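Local coordinates for protein cellulosomal scaffoldin (Bacteroides cellulosolvens, PDB 1TYJ) that probably holds dockerin-bearing partners in the cellulosome, this type-II cohesin module being a beta-sandwich built to bind a dockerin, at residues 1-6 with 22-27; 5-10 with 165-170; 18-23 with 126-131; 41-46 with 119-124; 58-63 with 86-91. One frame throughout, in Å; residues are numbered along the deposited sequence. Where two conformers were deposited one is given.

Interaction 1 of 5, residues 1-6 with 22-27; sequences GSVLTA and INVDKI. With EDO (1,2-ethanediol), chain B.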
# COMPACT_ATOMS: atom_id res chain seq x y z
N GLY A 1 16.10 -1.77 5.45
CA GLY A 1 14.71 -2.37 5.55
C GLY A 1 14.06 -2.48 4.19
O GLY A 1 14.71 -2.34 3.15
N SER A 2 12.76 -2.76 4.17
CA SER A 2 12.09 -2.97 2.90
C SER A 2 10.62 -2.62 2.99
O SER A 2 10.06 -2.60 4.08
CB SER A 2 12.15 -4.44 2.42
OG SER A 2 11.77 -5.34 3.43
N VAL A 3 10.03 -2.32 1.84
CA VAL A 3 8.58 -2.39 1.67
C VAL A 3 8.38 -3.70 0.92
O VAL A 3 9.08 -3.98 -0.07
CB VAL A 3 8.06 -1.20 0.83
CG1 VAL A 3 6.58 -1.42 0.47
CG2 VAL A 3 8.28 0.11 1.58
N LEU A 4 7.45 -4.53 1.40
CA LEU A 4 7.23 -5.79 0.71
C LEU A 4 5.80 -6.24 0.88
O LEU A 4 5.08 -5.70 1.75
CB LEU A 4 8.20 -6.86 1.20
CG LEU A 4 8.00 -7.40 2.62
CD1 LEU A 4 8.96 -8.58 2.84
CD2 LEU A 4 8.24 -6.37 3.69
N THR A 5 5.38 -7.19 0.06
CA THR A 5 3.95 -7.54 -0.02
C THR A 5 3.67 -9.02 0.02
O THR A 5 4.57 -9.84 -0.17
CB THR A 5 3.29 -6.93 -1.28
OG1 THR A 5 3.79 -7.56 -2.49
CG2 THR A 5 3.56 -5.43 -1.34
N ALA A 6 2.40 -9.35 0.26
CA ALA A 6 1.93 -10.74 0.25
C ALA A 6 0.62 -10.75 -0.48
O ALA A 6 -0.19 -9.80 -0.36
CB ALA A 6 1.73 -11.26 1.66
N ILE A 22 0.35 -5.02 2.30
CA ILE A 22 1.60 -4.24 2.13
C ILE A 22 2.22 -4.09 3.49
O ILE A 22 1.57 -3.59 4.42
CB ILE A 22 1.35 -2.85 1.53
CG1 ILE A 22 0.61 -2.96 0.17
CG2 ILE A 22 2.69 -2.07 1.42
CD1 ILE A 22 0.03 -1.63 -0.32
N ASN A 23 3.46 -4.58 3.60
CA ASN A 23 4.23 -4.57 4.85
C ASN A 23 5.43 -3.65 4.78
O ASN A 23 5.95 -3.35 3.69
CB ASN A 23 4.72 -6.01 5.15
CG ASN A 23 3.56 -7.02 5.15
OD1 ASN A 23 2.60 -6.84 5.86
ND2 ASN A 23 3.65 -8.07 4.30
N VAL A 24 5.90 -3.18 5.94
CA VAL A 24 7.24 -2.64 6.03
C VAL A 24 8.04 -3.62 6.90
O VAL A 24 7.46 -4.34 7.72
CB VAL A 24 7.28 -1.22 6.61
CG1 VAL A 24 6.57 -0.28 5.69
CG2 VAL A 24 6.63 -1.15 7.98
N ASP A 25 9.36 -3.61 6.75
CA ASP A 25 10.20 -4.44 7.62
C ASP A 25 11.49 -3.67 7.92
O ASP A 25 12.09 -3.09 7.01
CB ASP A 25 10.52 -5.75 6.90
CG ASP A 25 11.34 -6.68 7.74
OD1 ASP A 25 12.42 -7.07 7.29
OD2 ASP A 25 10.92 -6.99 8.88
N LYS A 26 11.91 -3.66 9.19
CA LYS A 26 13.16 -3.03 9.60
C LYS A 26 13.20 -1.54 9.21
O LYS A 26 14.24 -1.01 8.81
CB LYS A 26 14.39 -3.78 9.04
CG LYS A 26 14.52 -5.22 9.50
CD LYS A 26 15.74 -5.88 8.88
CE LYS A 26 15.84 -7.33 9.30
NZ LYS A 26 17.01 -7.99 8.60
N ILE A 27 12.05 -0.88 9.32
CA ILE A 27 12.00 0.57 9.08
C ILE A 27 12.03 1.22 10.45
O ILE A 27 11.00 1.27 11.18
CB ILE A 27 10.76 0.96 8.26
CG1 ILE A 27 10.75 0.22 6.90
CG2 ILE A 27 10.71 2.51 8.07
CD1 ILE A 27 11.94 0.41 5.99
C1 EDO B . 15.23 1.90 6.85
O1 EDO B . 15.12 0.48 6.96
C2 EDO B . 16.25 2.33 7.89
O2 EDO B . 15.75 1.92 9.17
O HOH W 1 13.81 -5.76 5.22
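An ethanediol, probably from the crystallisation liquor, bridges G1 and K26 where the two strands run out: its O1 accepts a hydrogen bond from G1 N at 2.9 Å and donates one to K26 O, while its O2 adds a weak bond to the same carbonyl. Beside it, G1 CA lies only 3.1 Å from D25 O, where a side chain would collide. Inward the pairing is regular antiparallel. S2 and D25 exchange two backbone bonds, and L4 with N23 exchanges two more, N23 N to L4 O being 2.7 Å long. These pairs join strands 2-7 and 17-25 in one sheet of the cohesin beta-sandwich. On the core side V3 and I22 lie side by side, CG1 to CG2 at 4.1 Å, and T5 CG2 rests beside I22 CG1. The other face carries S2, L4, N23 and D25. With CG held between backbone N and carbonyl carbon (chi1 70°), L4 leans over the neighbouring strand and sets CD2 3.8 Å from N23 CB. In one of the two S2 conformers a water links S2 OG to D25 OD1, to which it donates at 2.8 Å; the other carboxylate oxygen, D25 OD2, is hydrogen-bonded to T107 OG1.

Interaction 2 of 5, residues 5-10 with 165-170; sequences TAIDND and GLIYPK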
# COMPACT_ATOMS: atom_id res chain seq x y z
N THR A 5 5.38 -7.19 0.06
CA THR A 5 3.95 -7.54 -0.02
C THR A 5 3.67 -9.02 0.02
O THR A 5 4.57 -9.84 -0.17
CB THR A 5 3.29 -6.93 -1.28
OG1 THR A 5 3.79 -7.56 -2.49
CG2 THR A 5 3.56 -5.43 -1.34
N ALA A 6 2.40 -9.35 0.26
CA ALA A 6 1.93 -10.74 0.25
C ALA A 6 0.62 -10.75 -0.48
O ALA A 6 -0.19 -9.80 -0.36
CB ALA A 6 1.73 -11.26 1.66
N ILE A 7 0.42 -11.81 -1.25
CA ILE A 7 -0.83 -12.04 -2.00
C ILE A 7 -1.56 -13.22 -1.35
O ILE A 7 -0.96 -14.28 -1.12
CB ILE A 7 -0.52 -12.31 -3.50
CG1 ILE A 7 0.12 -11.07 -4.11
CG2 ILE A 7 -1.78 -12.72 -4.23
CD1 ILE A 7 0.62 -11.29 -5.55
N ASP A 8 -2.85 -13.06 -1.04
CA ASP A 8 -3.56 -14.12 -0.29
C ASP A 8 -3.82 -15.34 -1.14
O ASP A 8 -3.57 -16.47 -0.68
CB ASP A 8 -4.84 -13.64 0.40
CG ASP A 8 -5.84 -12.93 -0.53
OD1 ASP A 8 -5.57 -12.69 -1.73
OD2 ASP A 8 -6.94 -12.61 -0.01
N ASN A 9 -4.29 -15.12 -2.37
CA ASN A 9 -4.47 -16.24 -3.29
C ASN A 9 -4.11 -15.87 -4.73
O ASN A 9 -4.68 -14.94 -5.30
CB ASN A 9 -5.84 -16.89 -3.12
CG ASN A 9 -6.92 -15.88 -2.70
OD1 ASN A 9 -7.48 -16.00 -1.61
ND2 ASN A 9 -7.21 -14.89 -3.56
N ASP A 10 -3.06 -16.55 -5.19
CA ASP A 10 -2.34 -16.55 -6.46
C ASP A 10 -3.18 -16.83 -7.67
O ASP A 10 -2.81 -16.44 -8.78
CB ASP A 10 -1.42 -17.83 -6.44
CG ASP A 10 -0.05 -17.55 -6.01
OD1 ASP A 10 0.79 -17.24 -6.86
OD2 ASP A 10 0.20 -17.69 -4.80
N GLY A 165 4.29 -9.78 -6.54
CA GLY A 165 4.32 -10.91 -7.48
C GLY A 165 3.10 -11.02 -8.38
O GLY A 165 2.28 -10.08 -8.49
N LEU A 166 3.02 -12.16 -9.06
CA LEU A 166 2.00 -12.36 -10.08
C LEU A 166 0.74 -13.04 -9.57
O LEU A 166 0.74 -13.75 -8.55
CB LEU A 166 2.58 -13.23 -11.21
CG LEU A 166 3.92 -12.84 -11.82
CD1 LEU A 166 4.10 -13.61 -13.16
CD2 LEU A 166 4.16 -11.41 -12.03
N ILE A 167 -0.34 -12.85 -10.32
CA ILE A 167 -1.54 -13.64 -10.16
C ILE A 167 -1.80 -14.37 -11.49
O ILE A 167 -1.34 -13.95 -12.57
CB ILE A 167 -2.77 -12.75 -9.76
CG1 ILE A 167 -3.00 -11.63 -10.78
CG2 ILE A 167 -2.56 -12.22 -8.32
CD1 ILE A 167 -4.39 -10.91 -10.65
N TYR A 168 -2.51 -15.47 -11.38
CA TYR A 168 -2.73 -16.41 -12.48
C TYR A 168 -4.20 -16.82 -12.54
O TYR A 168 -4.90 -16.76 -11.52
CB TYR A 168 -1.92 -17.66 -12.19
CG TYR A 168 -0.44 -17.42 -12.07
CD1 TYR A 168 0.17 -17.30 -10.81
CD2 TYR A 168 0.37 -17.32 -13.22
CE1 TYR A 168 1.55 -17.07 -10.72
CE2 TYR A 168 1.72 -17.10 -13.12
CZ TYR A 168 2.32 -17.00 -11.87
OH TYR A 168 3.69 -16.79 -11.80
N PRO A 169 -4.66 -17.27 -13.71
CA PRO A 169 -6.04 -17.74 -13.80
C PRO A 169 -6.24 -19.09 -13.13
O PRO A 169 -5.33 -19.94 -13.16
CB PRO A 169 -6.26 -17.88 -15.31
CG PRO A 169 -4.86 -18.20 -15.87
CD PRO A 169 -3.95 -17.33 -15.01
N LYS A 170 -7.42 -19.32 -12.56
CA LYS A 170 -7.80 -20.66 -12.12
C LYS A 170 -7.98 -21.55 -13.34
O LYS A 170 -7.71 -22.76 -13.30
CB LYS A 170 -9.12 -20.59 -11.35
CG LYS A 170 -8.93 -20.58 -9.86
CD LYS A 170 -10.16 -20.00 -9.19
CE LYS A 170 -10.16 -20.21 -7.68
NZ LYS A 170 -11.37 -19.57 -7.03
OXT LYS A 170 -8.37 -21.06 -14.40
O HOH W 2 3.56 -10.08 -3.78
O HOH W 3 2.30 -15.02 -6.81
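Y168 N donates to D10 O at 2.8 Å, the one hydrogen bond directly joining 5-10 to the C-terminal strand 166-169 of the cohesin sandwich. Here the chain crosses from strand 2-7 of one sheet to strand 11-12 of the other, which runs parallel to 166-169. The D10 carboxylate runs alongside the Y168 ring, 11° from coplanar, with OD1 at the ring edge, 3.9 Å from CE1. A water donates to both D10 OD1 and L166 O. I7 crosses I167 at about a right angle, methyl CG2 to methyl CG2 at 4.2 Å. I7 CG1 lies beside the backbone N (chi1 -64°) and I7 CG2 opposite it, which parts the branch meeting I167 from the one taking I7 CD1 to G165 O at 3.6 Å. Another water accepts from G165 N and is hydrogen-bonded to T5 OG1. In the turn behind, D8 OD1 accepts hydrogen bonds from T19 N and N9 N, the latter at 2.8 Å and 41° out of the carboxylate plane.

Interaction 3 of 5, residues 18-23 with 126-131; sequences VTLTIN and IKLATF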
# COMPACT_ATOMS: atom_id res chain seq x y z
N VAL A 18 -8.82 -10.61 -4.72
CA VAL A 18 -7.46 -10.94 -4.34
C VAL A 18 -6.90 -9.73 -3.59
O VAL A 18 -7.13 -8.59 -4.02
CB VAL A 18 -6.59 -11.29 -5.62
CG1 VAL A 18 -6.73 -10.25 -6.76
CG2 VAL A 18 -5.11 -11.50 -5.22
N THR A 19 -6.23 -9.99 -2.47
CA THR A 19 -5.74 -8.91 -1.61
C THR A 19 -4.22 -8.82 -1.59
O THR A 19 -3.53 -9.84 -1.38
CB THR A 19 -6.33 -9.07 -0.22
OG1 THR A 19 -7.76 -9.03 -0.32
CG2 THR A 19 -5.85 -7.97 0.76
N LEU A 20 -3.71 -7.61 -1.83
CA LEU A 20 -2.31 -7.28 -1.64
C LEU A 20 -2.16 -6.72 -0.22
O LEU A 20 -2.66 -5.62 0.07
CB LEU A 20 -1.91 -6.20 -2.64
CG LEU A 20 -0.40 -5.83 -2.70
CD1 LEU A 20 0.39 -7.02 -3.28
CD2 LEU A 20 -0.15 -4.57 -3.52
N THR A 21 -1.47 -7.45 0.66
CA THR A 21 -1.14 -6.92 1.97
C THR A 21 0.24 -6.27 1.84
O THR A 21 1.18 -6.88 1.27
CB THR A 21 -1.13 -8.03 3.00
OG1 THR A 21 -2.46 -8.56 3.17
CG2 THR A 21 -0.63 -7.50 4.36
N ILE A 22 0.35 -5.02 2.30
CA ILE A 22 1.60 -4.24 2.13
C ILE A 22 2.22 -4.09 3.49
O ILE A 22 1.57 -3.59 4.42
CB ILE A 22 1.35 -2.85 1.53
CG1 ILE A 22 0.61 -2.96 0.17
CG2 ILE A 22 2.69 -2.07 1.42
CD1 ILE A 22 0.03 -1.63 -0.32
N ASN A 23 3.46 -4.58 3.60
CA ASN A 23 4.23 -4.57 4.85
C ASN A 23 5.43 -3.65 4.78
O ASN A 23 5.95 -3.35 3.69
CB ASN A 23 4.72 -6.01 5.15
CG ASN A 23 3.56 -7.02 5.15
OD1 ASN A 23 2.60 -6.84 5.86
ND2 ASN A 23 3.65 -8.07 4.30
N ILE A 126 -0.28 -11.89 -14.56
CA ILE A 126 0.05 -10.49 -14.57
C ILE A 126 0.57 -10.11 -13.19
O ILE A 126 0.23 -10.74 -12.19
CB ILE A 126 -1.18 -9.59 -14.90
CG1 ILE A 126 -2.26 -9.70 -13.82
CG2 ILE A 126 -1.79 -9.96 -16.26
CD1 ILE A 126 -3.40 -8.63 -13.96
N LYS A 127 1.44 -9.10 -13.15
CA LYS A 127 1.86 -8.49 -11.89
C LYS A 127 0.59 -7.98 -11.19
O LYS A 127 -0.24 -7.31 -11.81
CB LYS A 127 2.83 -7.35 -12.17
CG LYS A 127 4.21 -7.81 -12.64
CD LYS A 127 4.96 -6.56 -13.16
CE LYS A 127 6.39 -6.88 -13.58
NZ LYS A 127 7.09 -5.60 -13.97
N LEU A 128 0.42 -8.28 -9.91
CA LEU A 128 -0.81 -7.77 -9.28
C LEU A 128 -0.83 -6.23 -9.25
O LEU A 128 -1.89 -5.58 -9.48
CB LEU A 128 -0.95 -8.33 -7.87
CG LEU A 128 -2.21 -7.89 -7.11
CD1 LEU A 128 -3.48 -8.21 -7.94
CD2 LEU A 128 -2.28 -8.57 -5.74
N ALA A 129 0.32 -5.65 -8.95
CA ALA A 129 0.47 -4.19 -8.95
C ALA A 129 1.95 -3.88 -8.96
O ALA A 129 2.78 -4.77 -8.73
CB ALA A 129 -0.20 -3.58 -7.70
N THR A 130 2.27 -2.61 -9.20
CA THR A 130 3.64 -2.13 -9.10
C THR A 130 3.70 -0.83 -8.27
O THR A 130 2.81 0.01 -8.37
CB THR A 130 4.21 -1.86 -10.53
OG1 THR A 130 3.47 -0.84 -11.18
CG2 THR A 130 4.19 -3.13 -11.39
N PHE A 131 4.75 -0.68 -7.45
CA PHE A 131 4.98 0.61 -6.83
C PHE A 131 5.80 1.45 -7.84
O PHE A 131 6.88 1.02 -8.27
CB PHE A 131 5.82 0.43 -5.57
CG PHE A 131 5.10 -0.29 -4.45
CD1 PHE A 131 5.21 -1.67 -4.31
CD2 PHE A 131 4.39 0.43 -3.49
CE1 PHE A 131 4.57 -2.36 -3.24
CE2 PHE A 131 3.75 -0.23 -2.40
CZ PHE A 131 3.83 -1.63 -2.28
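L20 and L128 both carry CG anti to the backbone N (chi1 -173° and -179°), which sends the two branched ends past each other in opposite directions. L128 CD2 thereby settles against L20, 3.9 Å from CB and equally far from CD1. Its other methyl, CD1, meets V18 CG1 at 4.0 Å, so the fork of L128 is spread over two residues that point to the same side of strand 17-25. L20 CD2 turns to A129 instead, 4.3 Å from A129 CB. Farther along, I22 and F131 come from opposite directions: I22 CG2 touches F131 CZ at 3.9 Å, at the ring edge and near its plane. No hydrogen bond joins 18-23 to 126-131, and all six touching residues are buried; the backbones stay well separated, with L20 CA and L128 CA 7.8 Å apart. Surrounding residues complete the packing. F35 packs edge-to-face on F131 and also touches I22, I37 lies against I22 and A129, and P164 against L20. The F131 backbone N is bonded to Q163 OE1. Aliphatic and aromatic side chains from two facing sheets, meeting without hydrogen bonds, form the hydrophobic core characteristic of the cohesin beta-sandwich, here at its buried middle.

Interaction 4 of 5, residues 41-46 with 119-124; sequences TTYLQP and KEIPAE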
# COMPACT_ATOMS: atom_id res chain seq x y z
N THR A 41 -5.98 -1.82 -15.30
CA THR A 41 -7.44 -1.64 -15.29
C THR A 41 -8.22 -2.60 -16.21
O THR A 41 -9.44 -2.71 -16.11
CB THR A 41 -7.85 -0.19 -15.68
OG1 THR A 41 -7.46 0.07 -17.03
CG2 THR A 41 -7.22 0.84 -14.75
N THR A 42 -7.52 -3.29 -17.11
CA THR A 42 -8.16 -4.30 -17.95
C THR A 42 -8.61 -5.50 -17.12
O THR A 42 -9.65 -6.10 -17.40
CB THR A 42 -7.19 -4.74 -19.05
OG1 THR A 42 -6.87 -3.60 -19.85
CG2 THR A 42 -7.77 -5.86 -19.95
N TYR A 43 -7.85 -5.85 -16.08
CA TYR A 43 -8.09 -7.09 -15.35
C TYR A 43 -8.60 -6.92 -13.94
O TYR A 43 -9.19 -7.85 -13.40
CB TYR A 43 -6.82 -7.95 -15.30
CG TYR A 43 -6.34 -8.31 -16.69
CD1 TYR A 43 -5.28 -7.61 -17.30
CD2 TYR A 43 -6.98 -9.33 -17.41
CE1 TYR A 43 -4.86 -7.95 -18.61
CE2 TYR A 43 -6.58 -9.65 -18.70
CZ TYR A 43 -5.52 -8.95 -19.28
OH TYR A 43 -5.13 -9.29 -20.56
N LEU A 44 -8.32 -5.76 -13.34
CA LEU A 44 -8.52 -5.58 -11.89
C LEU A 44 -9.29 -4.30 -11.57
O LEU A 44 -9.08 -3.25 -12.20
CB LEU A 44 -7.15 -5.51 -11.18
CG LEU A 44 -6.34 -6.80 -11.28
CD1 LEU A 44 -4.94 -6.51 -10.83
CD2 LEU A 44 -6.95 -7.92 -10.37
N GLN A 45 -10.12 -4.40 -10.55
CA GLN A 45 -10.90 -3.27 -10.03
C GLN A 45 -10.75 -3.19 -8.51
O GLN A 45 -11.22 -4.07 -7.77
CB GLN A 45 -12.37 -3.46 -10.42
CG GLN A 45 -13.27 -2.32 -9.94
CD GLN A 45 -14.70 -2.50 -10.37
OE1 GLN A 45 -15.27 -1.60 -10.98
NE2 GLN A 45 -15.29 -3.63 -10.04
N PRO A 46 -10.08 -2.12 -8.01
CA PRO A 46 -9.93 -2.01 -6.55
C PRO A 46 -11.30 -2.05 -5.87
O PRO A 46 -12.24 -1.39 -6.32
CB PRO A 46 -9.25 -0.64 -6.36
CG PRO A 46 -8.50 -0.40 -7.70
CD PRO A 46 -9.45 -0.99 -8.73
N LYS A 119 -11.63 -9.56 -15.61
CA LYS A 119 -11.43 -10.23 -16.88
C LYS A 119 -10.49 -11.38 -16.63
O LYS A 119 -9.60 -11.27 -15.78
CB LYS A 119 -10.81 -9.28 -17.90
CG LYS A 119 -10.68 -9.84 -19.32
CD LYS A 119 -10.17 -8.75 -20.21
CE LYS A 119 -9.76 -9.25 -21.58
NZ LYS A 119 -10.96 -9.47 -22.34
N GLU A 120 -10.67 -12.49 -17.36
CA GLU A 120 -9.80 -13.65 -17.22
C GLU A 120 -8.30 -13.29 -17.32
O GLU A 120 -7.87 -12.63 -18.26
CB GLU A 120 -10.17 -14.71 -18.25
CG GLU A 120 -9.36 -16.01 -18.13
CD GLU A 120 -9.70 -17.03 -19.21
OE1 GLU A 120 -10.84 -17.04 -19.72
OE2 GLU A 120 -8.81 -17.85 -19.53
N ILE A 121 -7.54 -13.71 -16.31
CA ILE A 121 -6.08 -13.45 -16.32
C ILE A 121 -5.42 -14.34 -17.37
O ILE A 121 -5.72 -15.52 -17.46
CB ILE A 121 -5.46 -13.75 -14.93
CG1 ILE A 121 -6.23 -13.02 -13.80
CG2 ILE A 121 -3.93 -13.45 -14.91
CD1 ILE A 121 -6.36 -11.49 -13.99
N PRO A 122 -4.50 -13.76 -18.16
CA PRO A 122 -3.77 -14.54 -19.18
C PRO A 122 -2.95 -15.66 -18.51
O PRO A 122 -2.50 -15.50 -17.37
CB PRO A 122 -2.81 -13.52 -19.77
CG PRO A 122 -3.31 -12.17 -19.35
CD PRO A 122 -4.11 -12.34 -18.11
N ALA A 123 -2.72 -16.77 -19.22
CA ALA A 123 -2.00 -17.93 -18.66
C ALA A 123 -0.63 -17.57 -18.08
O ALA A 123 -0.25 -18.16 -17.07
CB ALA A 123 -1.83 -19.04 -19.72
N GLU A 124 0.06 -16.60 -18.66
CA GLU A 124 1.41 -16.24 -18.16
C GLU A 124 1.36 -15.41 -16.86
O GLU A 124 2.42 -15.11 -16.26
CB GLU A 124 2.20 -15.45 -19.21
CG GLU A 124 1.63 -14.05 -19.55
CD GLU A 124 0.59 -14.06 -20.66
OE1 GLU A 124 0.33 -12.96 -21.17
OE2 GLU A 124 0.03 -15.14 -21.02
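E120 O makes the nearest polar approach to Y43, 3.3 Å from CE2 at the edge of the ring. K119 O lies along the same edge, in the ring plane, 3.6 Å from CD2. These are carbonyls against aromatic C-H groups, for no hydrogen bond joins the two segments. Y43 CG lies opposite the carbonyl carbon, beside the backbone N (chi1 -60°), which swings the ring toward 119-122. P122 comes at the ring from one side of its plane in an off-centre CH-pi contact, CD 4.1 Å from the centroid and 29° off the normal; P122 CG is 3.6 Å from Y43 OH. On the opposite side, T42 CG2 stands 3.8 Å above the plane, over the ring centre. In the cohesin sandwich 41-43 end the connection from strand 30-38 to strand 44-48, which 44-46 begin; the loop 119-124 connects strand 108-117 to strand 126-131, and the Y43 ring packs between the two. I121, with CD1 3.8 Å from Y43 CB, also packs on I126, I167 and P169. Putting an alanine at Y43 is likely to open a gap between T42 and P122 and leave the I121 methyl less covered. The aliphatic part of K119 runs side by side with T42, CB 3.4 Å from T42 O and CD 3.8 Å from T42 CG2. The contact buries K119 N without a partner.

Interaction 5 of 5, residues 58-63 with 86-91; sequences STMPDY and LNFGRL. With MOH (methanol), chain G.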
# COMPACT_ATOMS: atom_id res chain seq x y z
N SER A 58 -11.59 8.50 -3.99
CA SER A 58 -11.29 8.97 -2.64
C SER A 58 -11.18 7.83 -1.60
O SER A 58 -10.91 8.09 -0.44
CB SER A 58 -12.39 9.96 -2.18
OG SER A 58 -13.66 9.33 -2.22
N THR A 59 -11.39 6.57 -2.03
CA THR A 59 -11.50 5.45 -1.09
C THR A 59 -10.18 5.11 -0.42
O THR A 59 -9.19 4.82 -1.10
CB THR A 59 -12.04 4.20 -1.81
OG1 THR A 59 -13.30 4.51 -2.41
CG2 THR A 59 -12.24 3.08 -0.78
N MET A 60 -10.15 5.09 0.91
CA MET A 60 -8.95 4.67 1.62
C MET A 60 -8.87 3.14 1.64
O MET A 60 -9.86 2.46 1.98
CB MET A 60 -8.99 5.15 3.08
CG MET A 60 -7.69 4.93 3.82
SD MET A 60 -6.34 5.97 3.17
CE MET A 60 -4.93 5.20 4.02
N PRO A 61 -7.68 2.56 1.29
CA PRO A 61 -7.50 1.12 1.49
C PRO A 61 -7.66 0.64 2.93
O PRO A 61 -7.72 1.44 3.87
CB PRO A 61 -6.05 0.87 1.04
CG PRO A 61 -5.80 2.03 -0.02
CD PRO A 61 -6.51 3.20 0.66
N ASP A 62 -7.75 -0.67 3.10
CA ASP A 62 -7.89 -1.24 4.42
C ASP A 62 -6.63 -1.01 5.24
O ASP A 62 -5.54 -0.90 4.71
CB ASP A 62 -8.19 -2.74 4.34
CG ASP A 62 -9.45 -3.04 3.54
OD1 ASP A 62 -10.56 -2.83 4.06
OD2 ASP A 62 -9.33 -3.43 2.34
N TYR A 63 -6.80 -0.93 6.56
CA TYR A 63 -5.67 -0.79 7.44
C TYR A 63 -4.95 -2.13 7.70
O TYR A 63 -5.50 -3.23 7.46
CB TYR A 63 -6.13 -0.20 8.77
CG TYR A 63 -6.73 1.18 8.71
CD1 TYR A 63 -7.86 1.48 9.48
CD2 TYR A 63 -6.16 2.21 7.92
CE1 TYR A 63 -8.43 2.76 9.49
CE2 TYR A 63 -6.76 3.49 7.87
CZ TYR A 63 -7.88 3.76 8.67
OH TYR A 63 -8.46 5.01 8.70
N LEU A 86 -3.37 4.17 -7.82
CA LEU A 86 -3.77 4.38 -6.43
C LEU A 86 -2.73 5.27 -5.77
O LEU A 86 -1.55 5.03 -5.91
CB LEU A 86 -3.83 3.06 -5.68
CG LEU A 86 -4.85 2.05 -6.23
CD1 LEU A 86 -4.61 0.69 -5.60
CD2 LEU A 86 -6.28 2.54 -6.01
N ASN A 87 -3.15 6.25 -4.98
CA ASN A 87 -2.18 7.10 -4.27
C ASN A 87 -2.79 7.34 -2.89
O ASN A 87 -3.91 7.90 -2.80
CB ASN A 87 -1.99 8.44 -4.97
CG ASN A 87 -0.89 9.31 -4.31
OD1 ASN A 87 0.09 8.82 -3.78
ND2 ASN A 87 -1.06 10.59 -4.38
N PHE A 88 -2.10 6.88 -1.85
CA PHE A 88 -2.67 7.02 -0.52
C PHE A 88 -1.57 6.96 0.51
O PHE A 88 -0.43 6.56 0.23
CB PHE A 88 -3.71 5.88 -0.26
CG PHE A 88 -3.12 4.47 -0.40
CD1 PHE A 88 -2.68 3.77 0.75
CD2 PHE A 88 -3.02 3.87 -1.67
CE1 PHE A 88 -2.15 2.48 0.64
CE2 PHE A 88 -2.46 2.59 -1.79
CZ PHE A 88 -2.04 1.88 -0.65
N GLY A 89 -1.91 7.31 1.74
CA GLY A 89 -0.88 7.29 2.77
C GLY A 89 -1.55 7.41 4.13
O GLY A 89 -2.74 7.76 4.24
N ARG A 90 -0.75 7.18 5.17
CA ARG A 90 -1.21 7.34 6.54
C ARG A 90 -0.01 7.67 7.40
O ARG A 90 1.09 7.14 7.19
CB ARG A 90 -1.88 6.05 7.03
CG ARG A 90 -2.38 6.14 8.51
CD ARG A 90 -3.26 4.92 8.81
NE ARG A 90 -3.59 4.80 10.23
CZ ARG A 90 -4.72 5.27 10.77
NH1 ARG A 90 -5.63 5.91 10.01
NH2 ARG A 90 -4.96 5.09 12.08
N LEU A 91 -0.19 8.60 8.32
CA LEU A 91 0.92 9.00 9.19
C LEU A 91 0.45 9.45 10.56
O LEU A 91 -0.69 9.89 10.73
CB LEU A 91 1.75 10.10 8.53
CG LEU A 91 1.01 11.37 8.22
CD1 LEU A 91 1.02 12.39 9.35
CD2 LEU A 91 1.67 11.98 6.97
C MOH G . -13.77 6.01 2.47
O MOH G . -12.33 6.29 2.44
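P61, in the loop leading to the weakly bonded strand 62-63, points CG at the face of the F88 ring, over its centre; F88 belongs to strand 85-92 in the opposite sheet of the cohesin beta-sandwich. This CH-pi contact is close to ideal, with P61 CG 3.5 Å from the F88 ring centroid and 5° off the normal. F88 is turned up under the proline because its CG sits between backbone N and carbonyl carbon (chi1 58°). Changing F88 to an alanine would probably leave P61 CG without the ring beneath it and a gap between the sheets, where I37 and A111 also line the phenyl group. Apolar packing is added by M60, whose chain bends at chi2 to set CE 4.2 Å from F88 CD1; the same methyl approaches G89 O at 3.4 Å. The charged contact is a cation-pi pair: the extended R90 chain carries CZ to 4.3 Å from the Y63 ring centroid, over one face, the two planes inclined at 49°. R90 NH1 forms a salt bridge with D75 OD1, and Y63 OH a hydrogen bond with D75 OD2, but none with R90. M60 N donates to a methanol oxygen at 2.9 Å.

How the interactions relate
Strand 2-7 leads from interaction 1 into interaction 2, which share T5 and A6, and strand 17-25 leads from interaction 1 into interaction 3 through I22 and N23. Interactions 2 and 3 are close, their centres about 8 Å apart, and A6 O, probably hydrogen-bonded to T21 N at 2.9 Å, extends the pairing of interaction 1 alongside them. Interaction 4 sits at one end of the sandwich, about 12 Å from interaction 2 between centres, with P169 CG 3.2 Å from I121 O. I22 CD1 meets F88 CZ at 4.1 Å, joining interaction 5 to the same core. The ethanediol and methanol probably come from crystallisation; no dockerin is bound, so the contacts cannot be placed against its binding surface.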